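Local coordinates for MEM-A1 (Soil metagenome, PDB 6E0S), which probably hydrolyses beta-lactam antibiotics at a zinc-bearing active site, as a metallo-beta-lactamase of subclass B3, at residues L45-I50 with H56-G61; E65-I70 with I100-R105; G151-L156 with A160-Y165; S175-A180 with A226-D231. One frame throughout, in Å; residues are numbered along the deposited sequence.

The four contacts follow one another along the chain and sample both sheets of the metallo-beta-lactamase sandwich and the layers outside them. Contact 1 is a hairpin in the seven-stranded sheet. Contact 2 pairs helices 66-76 and 100-107 and touches contact 1 at G61, with centres about 11 Å apart. Contact 3 is the hairpin at the edge of the five-stranded sheet, and contact 4 leans a loop on strand 174-182, the next strand of that sheet; their centres are also about 11 Å apart. Contacts 2 and 4, centres about 25 Å apart, lie on opposite sides of the chain's centre. Side chains of contact 1 meet V161 and W178, so the first hairpin closes the sandwich against the second sheet.

Contact 1 (L45-I50 with H56-G61)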
loop_
_atom_site.group_PDB
_atom_site.type_symbol
_atom_site.label_atom_id
_atom_site.label_comp_id
_atom_site.label_asym_id
_atom_site.label_seq_id
_atom_site.Cartn_x
_atom_site.Cartn_y
_atom_site.Cartn_z
ATOM N N LEU A 45 5.506 -8.357 -2.239
ATOM C CA LEU A 45 4.430 -7.636 -1.555
ATOM C C LEU A 45 5.056 -6.724 -0.522
ATOM O O LEU A 45 5.757 -7.197 0.375
ATOM C CB LEU A 45 3.442 -8.592 -0.877
ATOM C CG LEU A 45 2.783 -9.619 -1.804
ATOM C CD1 LEU A 45 2.083 -10.732 -0.983
ATOM C CD2 LEU A 45 1.802 -8.944 -2.740
ATOM N N SER A 46 4.776 -5.432 -0.616
ATOM C CA SER A 46 5.433 -4.480 0.265
ATOM C C SER A 46 4.821 -4.474 1.660
ATOM O O SER A 46 3.636 -4.747 1.848
ATOM C CB SER A 46 5.355 -3.056 -0.304
ATOM O OG SER A 46 6.097 -2.991 -1.495
ATOM N N ALA A 47 5.649 -4.104 2.629
ATOM C CA ALA A 47 5.205 -3.604 3.919
ATOM C C ALA A 47 6.294 -2.670 4.404
ATOM O O ALA A 47 7.473 -2.905 4.155
ATOM C CB ALA A 47 4.971 -4.732 4.940
ATOM N N VAL A 48 5.910 -1.620 5.112
ATOM C CA VAL A 48 6.860 -0.587 5.480
ATOM C C VAL A 48 6.660 -0.236 6.942
ATOM O O VAL A 48 5.533 0.048 7.370
ATOM C CB VAL A 48 6.703 0.656 4.580
ATOM C CG1 VAL A 48 7.414 1.875 5.212
ATOM C CG2 VAL A 48 7.235 0.351 3.175
ATOM N N LEU A 49 7.763 -0.235 7.700
ATOM C CA LEU A 49 7.767 0.127 9.110
ATOM C C LEU A 49 8.283 1.556 9.266
ATOM O O LEU A 49 9.388 1.870 8.815
ATOM C CB LEU A 49 8.665 -0.812 9.912
ATOM C CG LEU A 49 8.673 -0.522 11.433
ATOM C CD1 LEU A 49 7.340 -0.941 12.030
ATOM C CD2 LEU A 49 9.853 -1.313 12.059
ATOM N N ILE A 50 7.494 2.413 9.906
ATOM C CA ILE A 50 7.897 3.787 10.192
ATOM C C ILE A 50 8.094 3.853 11.692
ATOM O O ILE A 50 7.115 3.879 12.446
ATOM C CB ILE A 50 6.855 4.816 9.728
ATOM C CG1 ILE A 50 6.417 4.516 8.293
ATOM C CG2 ILE A 50 7.427 6.235 9.881
ATOM C CD1 ILE A 50 5.268 5.452 7.726
ATOM N N HIS A 56 5.503 2.658 16.568
ATOM C CA HIS A 56 5.727 2.572 15.137
ATOM C C HIS A 56 4.415 2.464 14.385
ATOM O O HIS A 56 3.396 2.011 14.920
ATOM C CB HIS A 56 6.573 1.338 14.771
ATOM C CG HIS A 56 7.670 1.037 15.749
ATOM N ND1 HIS A 56 8.626 1.963 16.125
ATOM C CD2 HIS A 56 7.945 -0.089 16.452
ATOM C CE1 HIS A 56 9.446 1.418 17.006
ATOM N NE2 HIS A 56 9.058 0.171 17.220
ATOM N N ILE A 57 4.480 2.823 13.104
ATOM C CA ILE A 57 3.388 2.646 12.158
ATOM C C ILE A 57 3.818 1.612 11.137
ATOM O O ILE A 57 4.913 1.713 10.570
ATOM C CB ILE A 57 3.027 3.968 11.470
ATOM C CG1 ILE A 57 2.558 4.944 12.539
ATOM C CG2 ILE A 57 2.015 3.727 10.330
ATOM C CD1 ILE A 57 2.262 6.402 12.004
ATOM N N LEU A 58 2.962 0.631 10.889
ATOM C CA LEU A 58 3.240 -0.380 9.880
ATOM C C LEU A 58 2.243 -0.244 8.728
ATOM O O LEU A 58 1.037 -0.165 8.964
ATOM C CB LEU A 58 3.180 -1.769 10.503
ATOM C CG LEU A 58 3.344 -2.902 9.510
ATOM C CD1 LEU A 58 4.793 -3.021 8.940
ATOM C CD2 LEU A 58 2.866 -4.223 10.155
ATOM N N ILE A 59 2.744 -0.157 7.492
ATOM C CA ILE A 59 1.887 -0.084 6.305
ATOM C C ILE A 59 1.840 -1.471 5.684
ATOM O O ILE A 59 2.870 -2.000 5.249
ATOM C CB ILE A 59 2.358 0.960 5.284
ATOM C CG1 ILE A 59 2.473 2.333 5.922
ATOM C CG2 ILE A 59 1.327 1.061 4.121
ATOM C CD1 ILE A 59 2.834 3.425 4.922
ATOM N N ASP A 60 0.635 -2.053 5.713
ATOM C CA ASP A 60 0.220 -3.273 5.029
ATOM C C ASP A 60 0.679 -4.521 5.766
ATOM O O ASP A 60 1.544 -4.464 6.654
ATOM C CB ASP A 60 0.679 -3.289 3.566
ATOM C CG ASP A 60 -0.354 -2.679 2.648
ATOM O OD1 ASP A 60 -1.451 -2.332 3.131
ATOM O OD2 ASP A 60 -0.075 -2.516 1.444
ATOM N N GLY A 61 0.068 -5.652 5.430
ATOM C CA GLY A 61 0.428 -6.908 6.057
ATOM C C GLY A 61 0.673 -8.002 5.033
ATOM O O GLY A 61 0.847 -9.166 5.411
HETATM O O HOH W 1 1.229 -5.008 0.775
#
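V48 and I59, then I50 and I57, form two hydrogen-bonded pairs of the antiparallel hairpin, and here the contact is tight. I59 N gives a nearly straight bond to V48 O (2.8 Å, 171° at the hydrogen), and I50 N one of equal length that meets I57 O nearly along the C=O axis. The return bond from V48 N to I59 O is longer, 3.1 Å, and lies in the carbonyl plane on a lone pair. Between the two pairs, L49 and L58 stand on the other face. The CG of L58 is anti to the backbone N (chi1 175°), which lays its CD1 over the strand beside it, 3.5 Å from V48 O. L49 has the same torsion, and its CD1 crosses the H56 side chain obliquely, 3.6 Å from H56 CB. Past A47 the backbones part. D60, at positive phi, brings only CB near S46 O, and a water bridges the two residues, donating to S46 O at 2.6 Å and to D60 OD2 at 2.9 Å. This end is looser yet still buried: D60 O finds no partner in the model. The D60 carboxylate, besides the water, bonds to N89, S90 and Y191; S90 immediately precedes the zinc ligand H91 in the chain. D60 probably corresponds to the aspartate that follows this strand in the superfamily. V48, I50, I57 and I59 face the second sheet, touching W176, W178 and V161, while strands 37-39 and 84-88 flank the hairpin within its own sheet.

Contact 2 (E65-I70 with I100-R105); sequences ESAPQI and ISELQR
L103 of helix 100-107 reaches across to A67 and I70 of helix 66-76, and its side chain can be followed outward. The CB leaves the backbone toward the other helix, and CG, anti to the carbonyl carbon (chi1 -78°), then comes to 4.1 Å from A67 CB. There the chain forks. CD2 lies 3.8 Å from A67 O, an apolar methyl against a backbone carbonyl, and also touches I70 CG2. CD1 meets that same CG2 at 4.0 Å and continues to I70 CD1, with the two side chains crossing at about a right angle; it also packs on G61 CA, at the end of the hairpin before the first helix. The two helices run 38° apart, with axes 8.8 Å from each other at their closest. Each belongs to a crossover between parallel strands: helix 66-76 connects strand 56-59 to 84-88, and helix 100-107 lies in the connection from 84-88 to 110-114. They are thus successive elements of the helical layer outside one sheet of the alpha-beta/beta-alpha sandwich, and their backbones are nearest at A67 and L103. A67 CB has a second neighbour in E102, whose CG stands 3.9 Å away. Beyond that methylene the glutamate runs forward along its own helix. A bend at chi2 (68°) carries the carboxylate to R105, which grips it side-on: NE meets OE1 at 2.9 Å and NH2 meets OE2, each oxygen on its syn side, though NE lies well out of the carboxylate plane. NE and OE1 share the guanidinium plane, while OE2 is tilted from it.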
loop_
_atom_site.group_PDB
_atom_site.type_symbol
_atom_site.label_atom_id
_atom_site.label_comp_id
_atom_site.label_asym_id
_atom_site.label_seq_id
_atom_site.Cartn_x
_atom_site.Cartn_y
_atom_site.Cartn_z
ATOM N N GLU A 65 0.399 -15.581 4.477
ATOM C CA GLU A 65 1.746 -16.153 4.512
ATOM C C GLU A 65 2.808 -15.104 4.776
ATOM O O GLU A 65 3.873 -15.432 5.296
ATOM C CB GLU A 65 2.062 -16.837 3.178
ATOM C CG GLU A 65 1.591 -18.228 3.067
ATOM C CD GLU A 65 1.583 -18.720 1.646
ATOM O OE1 GLU A 65 0.958 -18.067 0.779
ATOM O OE2 GLU A 65 2.163 -19.764 1.389
ATOM N N SER A 66 2.561 -13.854 4.395
ATOM C CA SER A 66 3.552 -12.798 4.605
ATOM C C SER A 66 3.646 -12.396 6.061
ATOM O O SER A 66 4.718 -11.992 6.513
ATOM C CB SER A 66 3.214 -11.532 3.803
ATOM O OG SER A 66 2.784 -11.828 2.497
ATOM N N ALA A 67 2.527 -12.441 6.790
ATOM C CA ALA A 67 2.491 -11.850 8.124
ATOM C C ALA A 67 3.611 -12.355 9.039
ATOM O O ALA A 67 4.299 -11.520 9.641
ATOM C CB ALA A 67 1.095 -12.063 8.722
ATOM N N PRO A 68 3.886 -13.649 9.165
ATOM C CA PRO A 68 5.000 -14.039 10.063
ATOM C C PRO A 68 6.363 -13.574 9.580
ATOM O O PRO A 68 7.228 -13.267 10.414
ATOM C CB PRO A 68 4.902 -15.570 10.117
ATOM C CG PRO A 68 4.098 -15.939 8.938
ATOM C CD PRO A 68 3.134 -14.825 8.708
ATOM N N GLN A 69 6.572 -13.469 8.263
ATOM C CA GLN A 69 7.834 -12.934 7.736
ATOM C C GLN A 69 7.978 -11.450 8.046
ATOM O O GLN A 69 9.075 -10.981 8.385
ATOM C CB GLN A 69 7.920 -13.161 6.222
ATOM C CG GLN A 69 7.880 -14.631 5.814
ATOM C CD GLN A 69 8.031 -14.805 4.325
ATOM O OE1 GLN A 69 9.142 -14.742 3.798
ATOM N NE2 GLN A 69 6.910 -15.013 3.627
ATOM N N ILE A 70 6.883 -10.690 7.943
ATOM C CA ILE A 70 6.936 -9.259 8.269
ATOM C C ILE A 70 7.245 -9.079 9.744
ATOM O O ILE A 70 8.074 -8.237 10.138
ATOM C CB ILE A 70 5.611 -8.559 7.881
ATOM C CG1 ILE A 70 5.472 -8.497 6.342
ATOM C CG2 ILE A 70 5.518 -7.113 8.514
ATOM C CD1 ILE A 70 4.024 -8.285 5.851
ATOM N N ILE A 100 -3.009 -8.782 7.862
ATOM C CA ILE A 100 -3.188 -7.736 8.867
ATOM C C ILE A 100 -3.739 -8.313 10.175
ATOM O O ILE A 100 -3.325 -7.909 11.266
ATOM C CB ILE A 100 -4.079 -6.621 8.314
ATOM C CG1 ILE A 100 -3.292 -5.835 7.259
ATOM C CG2 ILE A 100 -4.625 -5.752 9.498
ATOM C CD1 ILE A 100 -4.029 -4.623 6.695
ATOM N N SER A 101 -4.674 -9.255 10.094
ATOM C CA SER A 101 -5.255 -9.827 11.306
ATOM C C SER A 101 -4.185 -10.422 12.230
ATOM O O SER A 101 -4.191 -10.182 13.446
ATOM C CB SER A 101 -6.307 -10.856 10.883
ATOM O OG SER A 101 -6.405 -11.925 11.760
ATOM N N GLU A 102 -3.227 -11.150 11.663
ATOM C CA GLU A 102 -2.191 -11.764 12.491
ATOM C C GLU A 102 -1.227 -10.714 13.046
ATOM O O GLU A 102 -0.806 -10.787 14.211
ATOM C CB GLU A 102 -1.443 -12.811 11.678
ATOM C CG GLU A 102 -0.102 -13.281 12.272
ATOM C CD GLU A 102 -0.251 -14.100 13.562
ATOM O OE1 GLU A 102 -1.391 -14.464 13.939
ATOM O OE2 GLU A 102 0.790 -14.390 14.199
ATOM N N LEU A 103 -0.860 -9.739 12.223
ATOM C CA LEU A 103 0.036 -8.683 12.695
ATOM C C LEU A 103 -0.645 -7.849 13.769
ATOM O O LEU A 103 -0.008 -7.423 14.736
ATOM C CB LEU A 103 0.495 -7.817 11.513
ATOM C CG LEU A 103 1.600 -8.493 10.695
ATOM C CD1 LEU A 103 1.684 -7.901 9.298
ATOM C CD2 LEU A 103 2.984 -8.362 11.366
ATOM N N GLN A 104 -1.943 -7.619 13.626
ATOM C CA GLN A 104 -2.682 -6.971 14.712
ATOM C C GLN A 104 -2.714 -7.837 15.969
ATOM O O GLN A 104 -2.605 -7.313 17.086
ATOM C CB GLN A 104 -4.103 -6.643 14.264
ATOM C CG GLN A 104 -4.901 -5.984 15.357
ATOM C CD GLN A 104 -6.347 -5.913 15.033
ATOM O OE1 GLN A 104 -6.972 -6.946 14.774
ATOM N NE2 GLN A 104 -6.906 -4.689 15.009
ATOM N N ARG A 105 -2.840 -9.161 15.813
ATOM C CA ARG A 105 -2.819 -10.054 16.985
ATOM C C ARG A 105 -1.487 -9.971 17.736
ATOM O O ARG A 105 -1.453 -10.033 18.979
ATOM C CB ARG A 105 -3.098 -11.507 16.551
ATOM C CG ARG A 105 -3.140 -12.471 17.727
ATOM C CD ARG A 105 -3.140 -13.933 17.287
ATOM N NE ARG A 105 -1.851 -14.373 16.756
ATOM C CZ ARG A 105 -0.823 -14.731 17.525
ATOM N NH1 ARG A 105 -0.959 -14.697 18.844
ATOM N NH2 ARG A 105 0.334 -15.118 16.982
#

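Contact 3 (G151-L156 with A160-Y165); sequences GEVVKL and AVTARY
The flat groups that meet between V154 and V161 are peptide units, set side by side with their planes not fully aligned. V161 N approaches V154 O in the carbonyl plane at 2.9 Å, but V154 N reaches V161 O at 2.7 Å, tilted 31° from the V161 carbonyl plane. Further along, A163 N bonds to E152 O at 2.9 Å. G151 N then reaches A163 O at 2.7 Å, with a bent geometry of 141° at the hydrogen. G151 and E152 opposite A163 form a G1-type beta bulge, with the glycine at its positive-phi first position.

On one face of this antiparallel hairpin V153, K155, A160 and T162 stand together. V153 CG1, anti to its own N (chi1 179°), lies 3.9 Å from A160 CB, while the other branch, CG2, faces T162 OG1 at 3.6 Å. K155 folds back at chi2 and chi3 so that CD lies beside the A160 methyl. V154 and V161 occupy the opposite face: V154 touches L86 and L112 of the other sheet, and V161 meets I57 of that sheet and W176 and W178 of the neighbouring strand.

Strand 153-156 is the outermost of its sheet, and the chemistry differs by face: V154 and V161 are buried in the sandwich, whereas V153, K155 and A160 are exposed and T162 partly so. Four backbone bonds supply the hairpin's polar links; side chains add apolar contacts.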
loop_
_atom_site.group_PDB
_atom_site.type_symbol
_atom_site.label_atom_id
_atom_site.label_comp_id
_atom_site.label_asym_id
_atom_site.label_seq_id
_atom_site.Cartn_x
_atom_site.Cartn_y
_atom_site.Cartn_z
ATOM N N GLY A 151 -7.131 12.907 3.088
ATOM C CA GLY A 151 -6.333 13.991 3.616
ATOM C C GLY A 151 -6.118 13.976 5.117
ATOM O O GLY A 151 -5.415 14.855 5.629
ATOM N N GLU A 152 -6.696 13.020 5.836
ATOM C CA GLU A 152 -6.510 12.950 7.282
ATOM C C GLU A 152 -5.064 12.602 7.622
ATOM O O GLU A 152 -4.454 11.712 7.011
ATOM C CB GLU A 152 -7.444 11.903 7.892
ATOM C CG GLU A 152 -7.267 11.749 9.390
ATOM C CD GLU A 152 -8.343 10.875 10.013
ATOM O OE1 GLU A 152 -8.123 10.394 11.149
ATOM O OE2 GLU A 152 -9.416 10.700 9.392
ATOM N N VAL A 153 -4.514 13.282 8.626
ATOM C CA VAL A 153 -3.134 13.031 9.046
ATOM C C VAL A 153 -3.131 12.113 10.257
ATOM O O VAL A 153 -3.697 12.451 11.304
ATOM C CB VAL A 153 -2.401 14.345 9.352
ATOM C CG1 VAL A 153 -0.982 14.049 9.808
ATOM C CG2 VAL A 153 -2.395 15.207 8.131
ATOM N N VAL A 154 -2.448 10.987 10.133
ATOM C CA VAL A 154 -2.292 10.027 11.221
ATOM C C VAL A 154 -1.035 10.414 11.995
ATOM O O VAL A 154 0.060 10.455 11.420
ATOM C CB VAL A 154 -2.187 8.602 10.661
ATOM C CG1 VAL A 154 -1.987 7.577 11.763
ATOM C CG2 VAL A 154 -3.433 8.274 9.819
ATOM N N LYS A 155 -1.190 10.713 13.284
ATOM C CA LYS A 155 -0.114 11.277 14.091
ATOM C C LYS A 155 0.312 10.300 15.177
ATOM O O LYS A 155 -0.531 9.755 15.879
ATOM C CB LYS A 155 -0.563 12.594 14.724
ATOM C CG LYS A 155 -0.692 13.733 13.729
ATOM C CD LYS A 155 0.471 14.704 13.901
ATOM C CE LYS A 155 0.556 15.164 15.338
ATOM N NZ LYS A 155 1.680 16.082 15.603
ATOM N N LEU A 156 1.618 10.090 15.316
ATOM C CA LEU A 156 2.152 9.289 16.417
ATOM C C LEU A 156 3.530 9.840 16.765
ATOM O O LEU A 156 4.505 9.604 16.036
ATOM C CB LEU A 156 2.225 7.821 16.043
ATOM C CG LEU A 156 2.834 6.877 17.071
ATOM C CD1 LEU A 156 1.999 6.860 18.322
ATOM C CD2 LEU A 156 2.897 5.501 16.403
ATOM N N ALA A 160 3.938 11.602 11.110
ATOM C CA ALA A 160 2.706 12.214 10.596
ATOM C C ALA A 160 2.525 11.656 9.185
ATOM O O ALA A 160 3.262 12.034 8.271
ATOM C CB ALA A 160 2.784 13.750 10.596
ATOM N N VAL A 161 1.570 10.740 9.019
ATOM C CA VAL A 161 1.338 10.048 7.750
ATOM C C VAL A 161 -0.043 10.440 7.226
ATOM O O VAL A 161 -1.047 10.249 7.914
ATOM C CB VAL A 161 1.444 8.519 7.920
ATOM C CG1 VAL A 161 1.291 7.813 6.574
ATOM C CG2 VAL A 161 2.780 8.118 8.559
ATOM N N THR A 162 -0.104 10.934 5.989
ATOM C CA THR A 162 -1.343 11.457 5.428
ATOM C C THR A 162 -2.019 10.404 4.562
ATOM O O THR A 162 -1.364 9.774 3.719
ATOM C CB THR A 162 -1.062 12.704 4.594
ATOM O OG1 THR A 162 -0.484 13.717 5.437
ATOM C CG2 THR A 162 -2.331 13.256 3.952
ATOM N N ALA A 163 -3.340 10.254 4.730
ATOM C CA ALA A 163 -4.119 9.400 3.837
ATOM C C ALA A 163 -4.486 10.150 2.562
ATOM O O ALA A 163 -5.051 11.261 2.609
ATOM C CB ALA A 163 -5.397 8.902 4.518
ATOM N N ARG A 164 -4.162 9.554 1.417
ATOM C CA ARG A 164 -4.569 10.096 0.120
ATOM C C ARG A 164 -5.426 9.046 -0.572
ATOM O O ARG A 164 -4.901 8.052 -1.076
ATOM C CB ARG A 164 -3.358 10.478 -0.741
ATOM C CG ARG A 164 -2.453 11.535 -0.071
ATOM C CD ARG A 164 -3.186 12.863 0.091
ATOM N NE ARG A 164 -3.657 13.457 -1.177
ATOM C CZ ARG A 164 -2.963 14.311 -1.937
ATOM N NH1 ARG A 164 -1.742 14.700 -1.576
ATOM N NH2 ARG A 164 -3.491 14.787 -3.059
ATOM N N TYR A 165 -6.736 9.264 -0.602
ATOM C CA TYR A 165 -7.615 8.290 -1.234
ATOM C C TYR A 165 -7.204 8.111 -2.694
ATOM O O TYR A 165 -7.092 9.087 -3.441
ATOM C CB TYR A 165 -9.067 8.775 -1.138
ATOM C CG TYR A 165 -9.787 8.475 0.168
ATOM C CD1 TYR A 165 -9.096 8.255 1.346
ATOM C CD2 TYR A 165 -11.185 8.470 0.210
ATOM C CE1 TYR A 165 -9.798 7.951 2.558
ATOM C CE2 TYR A 165 -11.889 8.208 1.393
ATOM C CZ TYR A 165 -11.194 7.949 2.559
ATOM O OH TYR A 165 -11.905 7.683 3.716
#

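Contact 4 (S175-A180 with A226-D231)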
loop_
_atom_site.group_PDB
_atom_site.type_symbol
_atom_site.label_atom_id
_atom_site.label_comp_id
_atom_site.label_asym_id
_atom_site.label_seq_id
_atom_site.Cartn_x
_atom_site.Cartn_y
_atom_site.Cartn_z
ATOM N N SER A 175 -3.366 5.638 -0.811
ATOM C CA SER A 175 -1.925 5.852 -0.816
ATOM C C SER A 175 -1.567 6.744 0.375
ATOM O O SER A 175 -2.353 7.595 0.778
ATOM C CB SER A 175 -1.468 6.488 -2.129
ATOM O OG SER A 175 -1.875 5.661 -3.234
ATOM N N TRP A 176 -0.363 6.555 0.917
ATOM C CA TRP A 176 0.046 7.184 2.167
ATOM C C TRP A 176 1.325 8.000 1.991
ATOM O O TRP A 176 2.281 7.548 1.345
ATOM C CB TRP A 176 0.249 6.108 3.234
ATOM C CG TRP A 176 -0.957 5.292 3.501
ATOM C CD1 TRP A 176 -1.289 4.088 2.901
ATOM C CD2 TRP A 176 -1.981 5.570 4.448
ATOM N NE1 TRP A 176 -2.459 3.610 3.451
ATOM C CE2 TRP A 176 -2.895 4.490 4.406
ATOM C CE3 TRP A 176 -2.217 6.618 5.344
ATOM C CZ2 TRP A 176 -4.033 4.445 5.221
ATOM C CZ3 TRP A 176 -3.334 6.567 6.147
ATOM C CH2 TRP A 176 -4.228 5.476 6.083
ATOM N N THR A 177 1.372 9.201 2.568
ATOM C CA THR A 177 2.543 10.059 2.377
ATOM C C THR A 177 3.064 10.574 3.724
ATOM O O THR A 177 2.302 10.790 4.674
ATOM C CB THR A 177 2.258 11.250 1.450
ATOM O OG1 THR A 177 1.299 12.104 2.074
ATOM C CG2 THR A 177 1.694 10.795 0.085
ATOM N N TRP A 178 4.385 10.738 3.808
ATOM C CA TRP A 178 5.024 11.245 5.023
ATOM C C TRP A 178 6.414 11.729 4.648
ATOM O O TRP A 178 6.887 11.519 3.531
ATOM C CB TRP A 178 5.097 10.194 6.154
ATOM C CG TRP A 178 5.980 8.981 5.895
ATOM C CD1 TRP A 178 7.176 8.699 6.493
ATOM C CD2 TRP A 178 5.699 7.867 5.031
ATOM N NE1 TRP A 178 7.669 7.504 6.036
ATOM C CE2 TRP A 178 6.786 6.978 5.130
ATOM C CE3 TRP A 178 4.648 7.547 4.158
ATOM C CZ2 TRP A 178 6.849 5.788 4.404
ATOM C CZ3 TRP A 178 4.717 6.355 3.439
ATOM C CH2 TRP A 178 5.793 5.493 3.573
ATOM N N ARG A 179 7.064 12.411 5.582
ATOM C CA ARG A 179 8.442 12.841 5.378
ATOM C C ARG A 179 9.333 12.078 6.340
ATOM O O ARG A 179 8.974 11.893 7.507
ATOM C CB ARG A 179 8.594 14.359 5.613
ATOM C CG ARG A 179 7.919 15.152 4.516
ATOM C CD ARG A 179 8.403 16.609 4.464
ATOM N NE ARG A 179 9.736 16.741 3.891
ATOM C CZ ARG A 179 10.005 16.873 2.588
ATOM N NH1 ARG A 179 9.046 16.910 1.676
ATOM N NH2 ARG A 179 11.253 16.984 2.200
ATOM N N ALA A 180 10.486 11.624 5.842
ATOM C CA ALA A 180 11.512 10.983 6.648
ATOM C C ALA A 180 12.745 11.870 6.615
ATOM O O ALA A 180 12.904 12.686 5.700
ATOM C CB ALA A 180 11.850 9.557 6.157
ATOM N N ALA A 226 0.442 10.919 -9.700
ATOM C CA ALA A 226 1.381 11.615 -10.561
ATOM C C ALA A 226 1.796 12.955 -9.970
ATOM O O ALA A 226 2.939 13.400 -10.180
ATOM C CB ALA A 226 0.759 11.837 -11.951
ATOM N N ALA A 227 0.889 13.617 -9.242
ATOM C CA ALA A 227 1.157 14.968 -8.745
ATOM C C ALA A 227 1.797 14.998 -7.357
ATOM O O ALA A 227 2.088 16.088 -6.845
ATOM C CB ALA A 227 -0.131 15.793 -8.724
ATOM N N LEU A 228 2.062 13.859 -6.739
ATOM C CA LEU A 228 2.497 13.879 -5.350
ATOM C C LEU A 228 3.935 14.382 -5.207
ATOM O O LEU A 228 4.790 14.152 -6.069
ATOM C CB LEU A 228 2.407 12.473 -4.743
ATOM C CG LEU A 228 1.024 11.869 -4.561
ATOM C CD1 LEU A 228 1.226 10.448 -4.093
ATOM C CD2 LEU A 228 0.270 12.683 -3.516
ATOM N N ASP A 229 4.199 15.070 -4.090
ATOM C CA ASP A 229 5.571 15.303 -3.636
ATOM C C ASP A 229 6.221 13.943 -3.408
ATOM O O ASP A 229 5.850 13.216 -2.477
ATOM C CB ASP A 229 5.568 16.166 -2.364
ATOM C CG ASP A 229 6.944 16.726 -2.003
ATOM O OD1 ASP A 229 7.922 16.547 -2.774
ATOM O OD2 ASP A 229 7.034 17.347 -0.914
ATOM N N CYS A 230 7.162 13.552 -4.273
ATOM C CA CYS A 230 7.571 12.142 -4.331
ATOM C C CYS A 230 9.091 12.014 -4.455
ATOM O O CYS A 230 9.618 11.874 -5.563
ATOM C CB CYS A 230 6.858 11.473 -5.495
ATOM S SG CYS A 230 7.240 9.743 -5.770
ATOM N N ASP A 231 9.793 12.041 -3.319
ATOM C CA ASP A 231 11.222 11.766 -3.367
ATOM C C ASP A 231 11.503 10.271 -3.425
ATOM O O ASP A 231 12.364 9.832 -4.201
ATOM C CB ASP A 231 11.921 12.362 -2.156
ATOM C CG ASP A 231 12.048 13.868 -2.248
ATOM O OD1 ASP A 231 12.366 14.359 -3.350
ATOM O OD2 ASP A 231 11.775 14.544 -1.240
HETATM O O HOH W 2 12.330 17.005 -0.299
HETATM O O HOH W 3 6.148 16.636 1.577
#
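R179 meets D229 across the contact through a salt bridge, NH1 to OD2 at 3.3 Å. The arginine starts with CG anti to its carbonyl carbon, runs extended through chi2 and bends at chi3 (75°), a turn that points the guanidinium toward the loop, edge first. In D229, CG anti to its N (chi1 -167°) swings the carboxylate out so that OD2 faces R179 NH1. The two side chains cross at about a right angle, with guanidinium and carboxylate planes 35° apart, and OD2 comes to the guanidinium edge, in its plane. A water doubles the link, accepting from NH1 at 2.9 Å and donating to D229 OD2 at 2.7 Å. A second water joins R179 NH2 to D231 OD2 at 2.7 Å from each. Directly, that oxygen is 4.2 Å from NH2 and well out of the plane, so the attraction there is one of charge alone. Both waters lie in the guanidinium plane, which should hold the group's rotation steady. S186 takes another bond from NH2, D231 OD2 also accepts one from A188 N, and R261 forms salt bridges with OD1 of both aspartates.

Nearer the start of the loop T177 CG2 rests on L228 CD1 at 4.2 Å, a light apolar touch. The loop runs from helix 214-226 to strand 232-235, covering strands 174-182 and 185-192 on their outer side, and the C230-C264 disulfide ties it to helix 263-285.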